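Local coordinates for outer membrane protein YopM (Yersinia pestis, PDB 1JL5), which is a leucine-rich-repeat virulence effector of Yersinia that binds calcium, assembles as a hollow tetramer and probably alters host cell physiology to favour bacterial survival, at residues A[285-290]-A[305-310]; A[310-315]-A[331-336]; A[327-332]-A[345-350]. All blocks are in the same frame, centred on the assembly; numbering follows the deposited sequence.

How the interactions relate
The three contacts join successive leucine-rich repeats near the C-terminal end of the chain. Interactions 1 and 3 are largely buried and chemically alike: an asparagine amide and backbone bonds stitch neighbouring loops, with apolar side chains beside them. Interaction 1 also carries a calcium ion, and both touch the second subunit. Interaction 2, only partly buried, joins the later parts of the turns of LRR 12 and LRR 13, where leucines and prolines meet directly and waters link the backbones. Segment 327-332 of interaction 3 follows 305-310 of interaction 1, bound to it by the Glu-308 to Lys-328 salt bridge. Interactions 2 and 3 share Glu-331 and Leu-332, and interactions 1 and 2 share Arg-310.

Interaction 1. Residues A[285-290]-A[305-310]; sequences SENIFS and SSNEIR. With CA (calcium ion), chain C.
The side chains of Asn-307 and Phe-289 lie alongside each other and point the same way, the amide turned 70° from the ring. CG of Asn-307 meets the ring at its edge, 3.7 Å from Phe-289 CD2. With that CG anti to its own carbonyl carbon (chi1 -90°), OD1 reaches the backbone of 287-289. There Phe-289 N donates to Asn-307 OD1 almost straight at 3.1 Å, and Asn-287 N adds a weak bond; the oxygen's exact place is somewhat uncertain. ND2 is held by the carbonyls of Val-284 and Ala-304, which fixes the amide's rotation. This is a rung of the asparagine ladder of leucine-rich repeats, and Asn-287 makes another with Val-264 and Leu-269.

Ile-309 approaches Phe-289 obliquely, its CD1 3.2 Å from Phe-289 CB. Backbone bonds run beside them, from Glu-308 N to Phe-289 O at 2.6 Å and from Arg-310 N to Ser-290 O at 2.7 Å. Glu-308 turns the other way, its chain bent at chi2, and OE1 binds the calcium ion at 2.3 Å. Asn-307 O, four waters and Asp-266 of the second subunit are the other ligands, while Lys-328 holds OE2 in a salt bridge.

Both segments are loops, each following a strand of the parallel array (281-283 and 301-303) and leading into the short parallel strands 291-292 and 311-312.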
loop_
_atom_site.group_PDB
_atom_site.type_symbol
_atom_site.label_atom_id
_atom_site.label_comp_id
_atom_site.label_asym_id
_atom_site.label_seq_id
_atom_site.Cartn_x
_atom_site.Cartn_y
_atom_site.Cartn_z
ATOM N N SER A 285 4.029 -19.578 3.304
ATOM C CA SER A 285 4.301 -18.568 2.306
ATOM C C SER A 285 5.771 -18.214 2.392
ATOM O O SER A 285 6.415 -18.407 3.425
ATOM C CB SER A 285 3.457 -17.322 2.559
ATOM O OG SER A 285 3.857 -16.690 3.754
ATOM N N GLU A 286 6.297 -17.706 1.292
ATOM C CA GLU A 286 7.690 -17.312 1.230
ATOM C C GLU A 286 8.657 -18.395 1.621
ATOM O O GLU A 286 9.577 -18.178 2.396
ATOM C CB GLU A 286 7.944 -16.090 2.091
ATOM C CG GLU A 286 7.504 -14.811 1.434
ATOM C CD GLU A 286 7.906 -13.615 2.248
ATOM O OE1 GLU A 286 9.115 -13.433 2.490
ATOM O OE2 GLU A 286 7.014 -12.859 2.656
ATOM N N ASN A 287 8.419 -19.584 1.112
ATOM C CA ASN A 287 9.349 -20.648 1.344
ATOM C C ASN A 287 9.739 -21.018 -0.052
ATOM O O ASN A 287 9.611 -20.195 -0.956
ATOM C CB ASN A 287 8.692 -21.779 2.111
ATOM C CG ASN A 287 8.791 -21.559 3.591
ATOM O OD1 ASN A 287 9.822 -21.837 4.190
ATOM N ND2 ASN A 287 7.739 -21.014 4.188
ATOM N N ILE A 288 10.207 -22.228 -0.267
ATOM C CA ILE A 288 10.608 -22.557 -1.611
ATOM C C ILE A 288 9.906 -23.791 -2.100
ATOM O O ILE A 288 10.495 -24.671 -2.713
ATOM C CB ILE A 288 12.134 -22.692 -1.693
ATOM C CG1 ILE A 288 12.635 -23.799 -0.769
ATOM C CG2 ILE A 288 12.764 -21.379 -1.257
ATOM C CD1 ILE A 288 14.136 -24.041 -0.894
ATOM N N PHE A 289 8.616 -23.839 -1.808
ATOM C CA PHE A 289 7.788 -24.945 -2.235
ATOM C C PHE A 289 7.551 -24.800 -3.719
ATOM O O PHE A 289 7.188 -23.725 -4.194
ATOM C CB PHE A 289 6.455 -24.910 -1.499
ATOM C CG PHE A 289 6.564 -25.289 -0.067
ATOM C CD1 PHE A 289 6.619 -26.626 0.304
ATOM C CD2 PHE A 289 6.651 -24.312 0.917
ATOM C CE1 PHE A 289 6.766 -26.983 1.638
ATOM C CE2 PHE A 289 6.798 -24.661 2.247
ATOM C CZ PHE A 289 6.854 -26.000 2.609
ATOM N N SER A 290 7.781 -25.874 -4.456
ATOM C CA SER A 290 7.550 -25.856 -5.891
ATOM C C SER A 290 6.129 -26.372 -6.061
ATOM O O SER A 290 5.556 -26.358 -7.147
ATOM C CB SER A 290 8.552 -26.761 -6.603
ATOM O OG SER A 290 8.572 -28.037 -6.003
ATOM N N SER A 305 1.533 -18.397 -0.338
ATOM C CA SER A 305 1.904 -17.344 -1.262
ATOM C C SER A 305 3.409 -17.176 -1.327
ATOM O O SER A 305 4.135 -17.515 -0.390
ATOM C CB SER A 305 1.271 -16.016 -0.834
ATOM O OG SER A 305 1.745 -15.640 0.444
ATOM N N SER A 306 3.872 -16.657 -2.452
ATOM C CA SER A 306 5.284 -16.385 -2.643
ATOM C C SER A 306 6.204 -17.567 -2.440
ATOM O O SER A 306 7.226 -17.483 -1.768
ATOM C CB SER A 306 5.699 -15.226 -1.748
ATOM O OG SER A 306 5.070 -14.052 -2.226
ATOM N N ASN A 307 5.806 -18.683 -3.018
ATOM C CA ASN A 307 6.614 -19.875 -2.991
ATOM C C ASN A 307 6.871 -20.018 -4.462
ATOM O O ASN A 307 6.875 -19.029 -5.182
ATOM C CB ASN A 307 5.820 -21.054 -2.442
ATOM C CG ASN A 307 5.950 -21.167 -0.947
ATOM O OD1 ASN A 307 6.999 -21.555 -0.446
ATOM N ND2 ASN A 307 4.899 -20.798 -0.220
ATOM N N GLU A 308 7.091 -21.229 -4.925
ATOM C CA GLU A 308 7.302 -21.417 -6.341
ATOM C C GLU A 308 6.321 -22.512 -6.700
ATOM O O GLU A 308 6.600 -23.384 -7.512
ATOM C CB GLU A 308 8.743 -21.844 -6.613
ATOM C CG GLU A 308 9.121 -21.699 -8.065
ATOM C CD GLU A 308 9.219 -20.252 -8.495
ATOM O OE1 GLU A 308 8.660 -19.367 -7.807
ATOM O OE2 GLU A 308 9.857 -19.999 -9.532
ATOM N N ILE A 309 5.158 -22.450 -6.061
ATOM C CA ILE A 309 4.120 -23.443 -6.266
ATOM C C ILE A 309 3.675 -23.479 -7.709
ATOM O O ILE A 309 3.106 -22.519 -8.223
ATOM C CB ILE A 309 2.883 -23.165 -5.404
ATOM C CG1 ILE A 309 3.275 -23.087 -3.922
ATOM C CG2 ILE A 309 1.847 -24.254 -5.636
ATOM C CD1 ILE A 309 3.973 -24.299 -3.429
ATOM N N ARG A 310 3.935 -24.599 -8.360
ATOM C CA ARG A 310 3.542 -24.765 -9.744
ATOM C C ARG A 310 2.215 -25.477 -9.781
ATOM O O ARG A 310 1.493 -25.415 -10.769
ATOM C CB ARG A 310 4.545 -25.618 -10.489
ATOM C CG ARG A 310 5.919 -25.045 -10.595
ATOM C CD ARG A 310 6.455 -25.532 -11.898
ATOM N NE ARG A 310 7.878 -25.784 -11.873
ATOM C CZ ARG A 310 8.529 -26.274 -12.913
ATOM N NH1 ARG A 310 7.859 -26.548 -14.023
ATOM N NH2 ARG A 310 9.833 -26.480 -12.849
HETATM CA CA CA C . 8.341 -17.692 -6.277
HETATM O O HOH W 1 9.419 -18.482 -3.806
HETATM O O HOH W 2 6.252 -16.975 -7.111
HETATM O O HOH W 3 8.303 -15.760 -5.019
HETATM O O HOH W 4 10.819 -17.935 -6.196
#

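Interaction 2. Residues A[310-315]-A[331-336]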
loop_
_atom_site.group_PDB
_atom_site.type_symbol
_atom_site.label_atom_id
_atom_site.label_comp_id
_atom_site.label_asym_id
_atom_site.label_seq_id
_atom_site.Cartn_x
_atom_site.Cartn_y
_atom_site.Cartn_z
ATOM N N ARG A 310 3.935 -24.599 -8.360
ATOM C CA ARG A 310 3.542 -24.765 -9.744
ATOM C C ARG A 310 2.215 -25.477 -9.781
ATOM O O ARG A 310 1.493 -25.415 -10.769
ATOM C CB ARG A 310 4.545 -25.618 -10.489
ATOM C CG ARG A 310 5.919 -25.045 -10.595
ATOM C CD ARG A 310 6.455 -25.532 -11.898
ATOM N NE ARG A 310 7.878 -25.784 -11.873
ATOM C CZ ARG A 310 8.529 -26.274 -12.913
ATOM N NH1 ARG A 310 7.859 -26.548 -14.023
ATOM N NH2 ARG A 310 9.833 -26.480 -12.849
ATOM N N SER A 311 1.913 -26.185 -8.705
ATOM C CA SER A 311 0.668 -26.911 -8.640
ATOM C C SER A 311 0.276 -27.117 -7.200
ATOM O O SER A 311 1.119 -27.247 -6.314
ATOM C CB SER A 311 0.803 -28.270 -9.328
ATOM O OG SER A 311 1.703 -29.091 -8.610
ATOM N N LEU A 312 -1.025 -27.127 -6.980
ATOM C CA LEU A 312 -1.568 -27.334 -5.662
ATOM C C LEU A 312 -2.257 -28.673 -5.686
ATOM O O LEU A 312 -2.945 -29.010 -6.651
ATOM C CB LEU A 312 -2.607 -26.268 -5.328
ATOM C CG LEU A 312 -2.136 -24.875 -4.949
ATOM C CD1 LEU A 312 -3.353 -24.016 -4.633
ATOM C CD2 LEU A 312 -1.215 -24.967 -3.739
ATOM N N CYS A 313 -2.060 -29.441 -4.628
ATOM C CA CYS A 313 -2.716 -30.725 -4.512
ATOM C C CYS A 313 -4.172 -30.341 -4.305
ATOM O O CYS A 313 -4.494 -29.157 -4.191
ATOM C CB CYS A 313 -2.208 -31.443 -3.275
ATOM S SG CYS A 313 -2.324 -30.378 -1.827
ATOM N N ASP A 314 -5.053 -31.328 -4.255
ATOM C CA ASP A 314 -6.452 -31.033 -4.036
ATOM C C ASP A 314 -6.544 -30.309 -2.712
ATOM O O ASP A 314 -5.767 -30.562 -1.794
ATOM C CB ASP A 314 -7.281 -32.314 -3.992
ATOM C CG ASP A 314 -7.312 -33.022 -5.322
ATOM O OD1 ASP A 314 -7.486 -32.337 -6.355
ATOM O OD2 ASP A 314 -7.169 -34.260 -5.336
ATOM N N LEU A 315 -7.495 -29.395 -2.619
ATOM C CA LEU A 315 -7.668 -28.635 -1.404
ATOM C C LEU A 315 -8.667 -29.327 -0.497
ATOM O O LEU A 315 -9.681 -29.847 -0.955
ATOM C CB LEU A 315 -8.155 -27.233 -1.752
ATOM C CG LEU A 315 -7.241 -26.551 -2.773
ATOM C CD1 LEU A 315 -7.897 -25.289 -3.297
ATOM C CD2 LEU A 315 -5.893 -26.260 -2.122
ATOM N N GLU A 331 -2.810 -23.099 -12.861
ATOM C CA GLU A 331 -4.127 -23.626 -12.594
ATOM C C GLU A 331 -4.322 -23.906 -11.116
ATOM O O GLU A 331 -3.412 -24.371 -10.431
ATOM C CB GLU A 331 -4.338 -24.905 -13.402
ATOM C CG GLU A 331 -5.749 -25.433 -13.394
ATOM C CD GLU A 331 -5.928 -26.544 -14.413
ATOM O OE1 GLU A 331 -5.271 -27.595 -14.259
ATOM O OE2 GLU A 331 -6.722 -26.364 -15.362
ATOM N N LEU A 332 -5.512 -23.594 -10.622
ATOM C CA LEU A 332 -5.837 -23.855 -9.236
ATOM C C LEU A 332 -6.652 -25.127 -9.223
ATOM O O LEU A 332 -7.367 -25.422 -10.176
ATOM C CB LEU A 332 -6.675 -22.726 -8.651
ATOM C CG LEU A 332 -5.977 -21.386 -8.443
ATOM C CD1 LEU A 332 -6.987 -20.367 -7.960
ATOM C CD2 LEU A 332 -4.847 -21.550 -7.437
ATOM N N PRO A 333 -6.536 -25.919 -8.156
ATOM C CA PRO A 333 -7.331 -27.143 -8.131
ATOM C C PRO A 333 -8.774 -26.736 -7.864
ATOM O O PRO A 333 -9.057 -25.555 -7.632
ATOM C CB PRO A 333 -6.729 -27.921 -6.966
ATOM C CG PRO A 333 -6.302 -26.834 -6.039
ATOM C CD PRO A 333 -5.673 -25.824 -6.969
ATOM N N ALA A 334 -9.687 -27.699 -7.912
ATOM C CA ALA A 334 -11.083 -27.409 -7.647
ATOM C C ALA A 334 -11.104 -26.690 -6.310
ATOM O O ALA A 334 -10.408 -27.076 -5.374
ATOM C CB ALA A 334 -11.887 -28.699 -7.570
ATOM N N LEU A 335 -11.886 -25.628 -6.222
ATOM C CA LEU A 335 -11.955 -24.884 -4.986
ATOM C C LEU A 335 -12.950 -25.523 -4.038
ATOM O O LEU A 335 -14.082 -25.812 -4.413
ATOM C CB LEU A 335 -12.359 -23.443 -5.271
ATOM C CG LEU A 335 -11.395 -22.699 -6.189
ATOM C CD1 LEU A 335 -11.924 -21.302 -6.448
ATOM C CD2 LEU A 335 -10.009 -22.659 -5.551
ATOM N N PRO A 336 -12.531 -25.770 -2.793
ATOM C CA PRO A 336 -13.457 -26.378 -1.842
ATOM C C PRO A 336 -14.672 -25.474 -1.668
ATOM O O PRO A 336 -14.537 -24.255 -1.575
ATOM C CB PRO A 336 -12.615 -26.498 -0.571
ATOM C CG PRO A 336 -11.610 -25.394 -0.711
ATOM C CD PRO A 336 -11.235 -25.475 -2.161
HETATM O O HOH W 5 -0.816 -24.932 -11.783
HETATM O O HOH W 6 -2.687 -26.487 -9.104
HETATM O O HOH W 7 -9.003 -30.201 -8.520
HETATM O O HOH W 8 -9.115 -29.146 -4.677
#
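Leu-315 crosses Pro-333 at about a right angle, and its CG meets Pro-333 CG at 3.4 Å, tighter than usual van der Waals contact. CD1 of the same leucine sits between two prolines, touching the Pro-333 ring at CG and lying 3.5 Å from Pro-336 CD. A chi1 of -53° sets the leucine's CG beside its backbone N and carries it over to the Pro-333 ring, with CD1 the nearer methyl. Leu-312 meets the adjoining CD of that ring, its CB 3.5 Å from Pro-333 CD. Leu-312 also runs alongside Leu-332, pointing the same way, with Leu-312 CD1 4.0 Å from Leu-332 CD2.

Waters join polar groups of the two segments, most of them in the backbone. Water 6 accepts from Leu-312 N at 2.8 Å and donates to Glu-331 O at 2.6 Å. Water 8 likewise accepts from Leu-315 N at 2.6 Å and donates to Ala-334 O at 2.5 Å. Water 5 runs the other way, accepting from Glu-331 N and donating to Arg-310 O, and water 7 accepts from Ala-334 N while bonding weakly to the side-chain OD1 of Asp-314.

Further out, Leu-312 and Leu-315 both rest on Leu-322 of strand 321-323, and Leu-332 and Leu-335 on Leu-342 of strand 341-343. These leucines thus face the interior of the repeat solenoid, joining LRR 12 to LRR 13. At the head of the first segment, Arg-310 is held by a salt bridge to Glu-228 of the second subunit.

Direct contact between the segments is apolar, whereas several peptide groups that do not meet directly are linked through water. Having no N-H, Pro-333 contributes a carbon ring instead of a donor.

Interaction 3. Residues A[327-332]-A[345-350]; sequences NKLIEL and SFNHLA
The backbone N of Leu-329 donates to Asn-347 OD1 at 3.1 Å, the donor tilted 24° from the carbonyl plane, and this bond leads the polar contacts. The Asn-347 side chain leaves on the backbone-N side (chi1 -87°), which carries the amide alongside Leu-329, and OD1 also receives a weak bond from Asn-327 N. ND2 hydrogen-bonds to the carbonyl oxygens of Val-324 and Ala-344. In the backbone, His-348 N reaches Leu-329 O at 2.6 Å, and water 9 bridges Ile-330 O and Ala-350 N.

The bonds of the Asn-347 amide form a rung of the asparagine ladder along the leucine-rich repeats, here tying LRR 13 to LRR 14. Asn-327 makes the preceding one, its OD1 accepting from the backbone N of Asn-307 and Ile-309.

Apolar contact centres on Leu-349. Its side chain crosses that of Leu-332 at about a right angle, with Leu-349 CD1 3.5 Å from Leu-332 CD1, and its CD2 lies 3.9 Å from Leu-329 CB. Ile-330 crosses His-348 obliquely, placing Ile-330 CG2 3.6 Å from His-348 CB.

Two polar ends lead to the second subunit: His-348 NE2 bonds to its Ser-206, and Lys-328 NZ bonds to the backbone oxygens of its Asn-247 and Asp-266.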
loop_
_atom_site.group_PDB
_atom_site.type_symbol
_atom_site.label_atom_id
_atom_site.label_comp_id
_atom_site.label_asym_id
_atom_site.label_seq_id
_atom_site.Cartn_x
_atom_site.Cartn_y
_atom_site.Cartn_z
ATOM N N ASN A 327 2.730 -17.216 -6.928
ATOM C CA ASN A 327 3.321 -18.518 -7.088
ATOM C C ASN A 327 3.443 -18.714 -8.568
ATOM O O ASN A 327 3.464 -17.741 -9.311
ATOM C CB ASN A 327 2.469 -19.588 -6.427
ATOM C CG ASN A 327 2.825 -19.759 -4.969
ATOM O OD1 ASN A 327 3.939 -20.170 -4.646
ATOM N ND2 ASN A 327 1.900 -19.424 -4.084
ATOM N N LYS A 328 3.540 -19.954 -9.012
ATOM C CA LYS A 328 3.684 -20.191 -10.432
ATOM C C LYS A 328 2.592 -21.120 -10.891
ATOM O O LYS A 328 2.792 -21.976 -11.744
ATOM C CB LYS A 328 5.064 -20.769 -10.718
ATOM C CG LYS A 328 6.183 -19.839 -10.266
ATOM C CD LYS A 328 6.147 -18.538 -11.048
ATOM C CE LYS A 328 7.059 -17.487 -10.433
ATOM N NZ LYS A 328 8.471 -17.948 -10.310
ATOM N N LEU A 329 1.422 -20.914 -10.308
ATOM C CA LEU A 329 0.257 -21.707 -10.624
ATOM C C LEU A 329 -0.335 -21.271 -11.945
ATOM O O LEU A 329 -0.607 -20.092 -12.159
ATOM C CB LEU A 329 -0.795 -21.548 -9.530
ATOM C CG LEU A 329 -0.391 -22.155 -8.192
ATOM C CD1 LEU A 329 -1.308 -21.650 -7.091
ATOM C CD2 LEU A 329 -0.440 -23.667 -8.305
ATOM N N ILE A 330 -0.514 -22.223 -12.843
ATOM C CA ILE A 330 -1.134 -21.905 -14.111
ATOM C C ILE A 330 -2.567 -22.401 -13.960
ATOM O O ILE A 330 -3.433 -22.135 -14.786
ATOM C CB ILE A 330 -0.429 -22.616 -15.279
ATOM C CG1 ILE A 330 -0.421 -24.123 -15.044
ATOM C CG2 ILE A 330 0.983 -22.088 -15.431
ATOM C CD1 ILE A 330 -1.356 -24.879 -15.939
ATOM N N GLU A 331 -2.810 -23.099 -12.861
ATOM C CA GLU A 331 -4.127 -23.626 -12.594
ATOM C C GLU A 331 -4.322 -23.906 -11.116
ATOM O O GLU A 331 -3.412 -24.371 -10.431
ATOM C CB GLU A 331 -4.338 -24.905 -13.402
ATOM C CG GLU A 331 -5.749 -25.433 -13.394
ATOM C CD GLU A 331 -5.928 -26.544 -14.413
ATOM O OE1 GLU A 331 -5.271 -27.595 -14.259
ATOM O OE2 GLU A 331 -6.722 -26.364 -15.362
ATOM N N LEU A 332 -5.512 -23.594 -10.622
ATOM C CA LEU A 332 -5.837 -23.855 -9.236
ATOM C C LEU A 332 -6.652 -25.127 -9.223
ATOM O O LEU A 332 -7.367 -25.422 -10.176
ATOM C CB LEU A 332 -6.675 -22.726 -8.651
ATOM C CG LEU A 332 -5.977 -21.386 -8.443
ATOM C CD1 LEU A 332 -6.987 -20.367 -7.960
ATOM C CD2 LEU A 332 -4.847 -21.550 -7.437
ATOM N N SER A 345 -3.673 -14.289 -6.557
ATOM C CA SER A 345 -3.120 -13.227 -7.370
ATOM C C SER A 345 -1.653 -13.519 -7.646
ATOM O O SER A 345 -1.024 -14.321 -6.952
ATOM C CB SER A 345 -3.239 -11.912 -6.617
ATOM O OG SER A 345 -2.660 -12.070 -5.339
ATOM N N PHE A 346 -1.111 -12.865 -8.665
ATOM C CA PHE A 346 0.288 -13.037 -9.024
ATOM C C PHE A 346 0.645 -14.485 -9.275
ATOM O O PHE A 346 1.562 -15.047 -8.676
ATOM C CB PHE A 346 1.168 -12.457 -7.931
ATOM C CG PHE A 346 0.990 -10.992 -7.753
ATOM C CD1 PHE A 346 1.457 -10.104 -8.721
ATOM C CD2 PHE A 346 0.347 -10.487 -6.628
ATOM C CE1 PHE A 346 1.286 -8.735 -8.567
ATOM C CE2 PHE A 346 0.172 -9.120 -6.466
ATOM C CZ PHE A 346 0.644 -8.242 -7.439
ATOM N N ASN A 347 -0.114 -15.092 -10.166
ATOM C CA ASN A 347 0.127 -16.460 -10.551
ATOM C C ASN A 347 -0.029 -16.471 -12.041
ATOM O O ASN A 347 -0.167 -15.418 -12.651
ATOM C CB ASN A 347 -0.871 -17.391 -9.883
ATOM C CG ASN A 347 -0.401 -17.833 -8.529
ATOM O OD1 ASN A 347 0.537 -18.618 -8.422
ATOM N ND2 ASN A 347 -1.027 -17.316 -7.484
ATOM N N HIS A 348 -0.003 -17.653 -12.628
ATOM C CA HIS A 348 -0.133 -17.759 -14.061
ATOM C C HIS A 348 -1.449 -18.430 -14.404
ATOM O O HIS A 348 -1.510 -19.296 -15.272
ATOM C CB HIS A 348 1.014 -18.572 -14.627
ATOM C CG HIS A 348 1.413 -18.140 -15.995
ATOM N ND1 HIS A 348 2.305 -17.114 -16.211
ATOM C CD2 HIS A 348 0.988 -18.537 -17.215
ATOM C CE1 HIS A 348 2.412 -16.897 -17.507
ATOM N NE2 HIS A 348 1.623 -17.746 -18.140
ATOM N N LEU A 349 -2.501 -18.026 -13.710
ATOM C CA LEU A 349 -3.813 -18.602 -13.939
ATOM C C LEU A 349 -4.463 -18.059 -15.197
ATOM O O LEU A 349 -4.567 -16.850 -15.380
ATOM C CB LEU A 349 -4.723 -18.321 -12.747
ATOM C CG LEU A 349 -4.189 -18.802 -11.403
ATOM C CD1 LEU A 349 -5.205 -18.475 -10.328
ATOM C CD2 LEU A 349 -3.896 -20.301 -11.462
ATOM N N ALA A 350 -4.881 -18.966 -16.068
ATOM C CA ALA A 350 -5.573 -18.590 -17.292
ATOM C C ALA A 350 -7.033 -18.527 -16.868
ATOM O O ALA A 350 -7.827 -17.756 -17.406
ATOM C CB ALA A 350 -5.386 -19.659 -18.356
HETATM O O HOH W 9 -5.867 -21.554 -15.303
#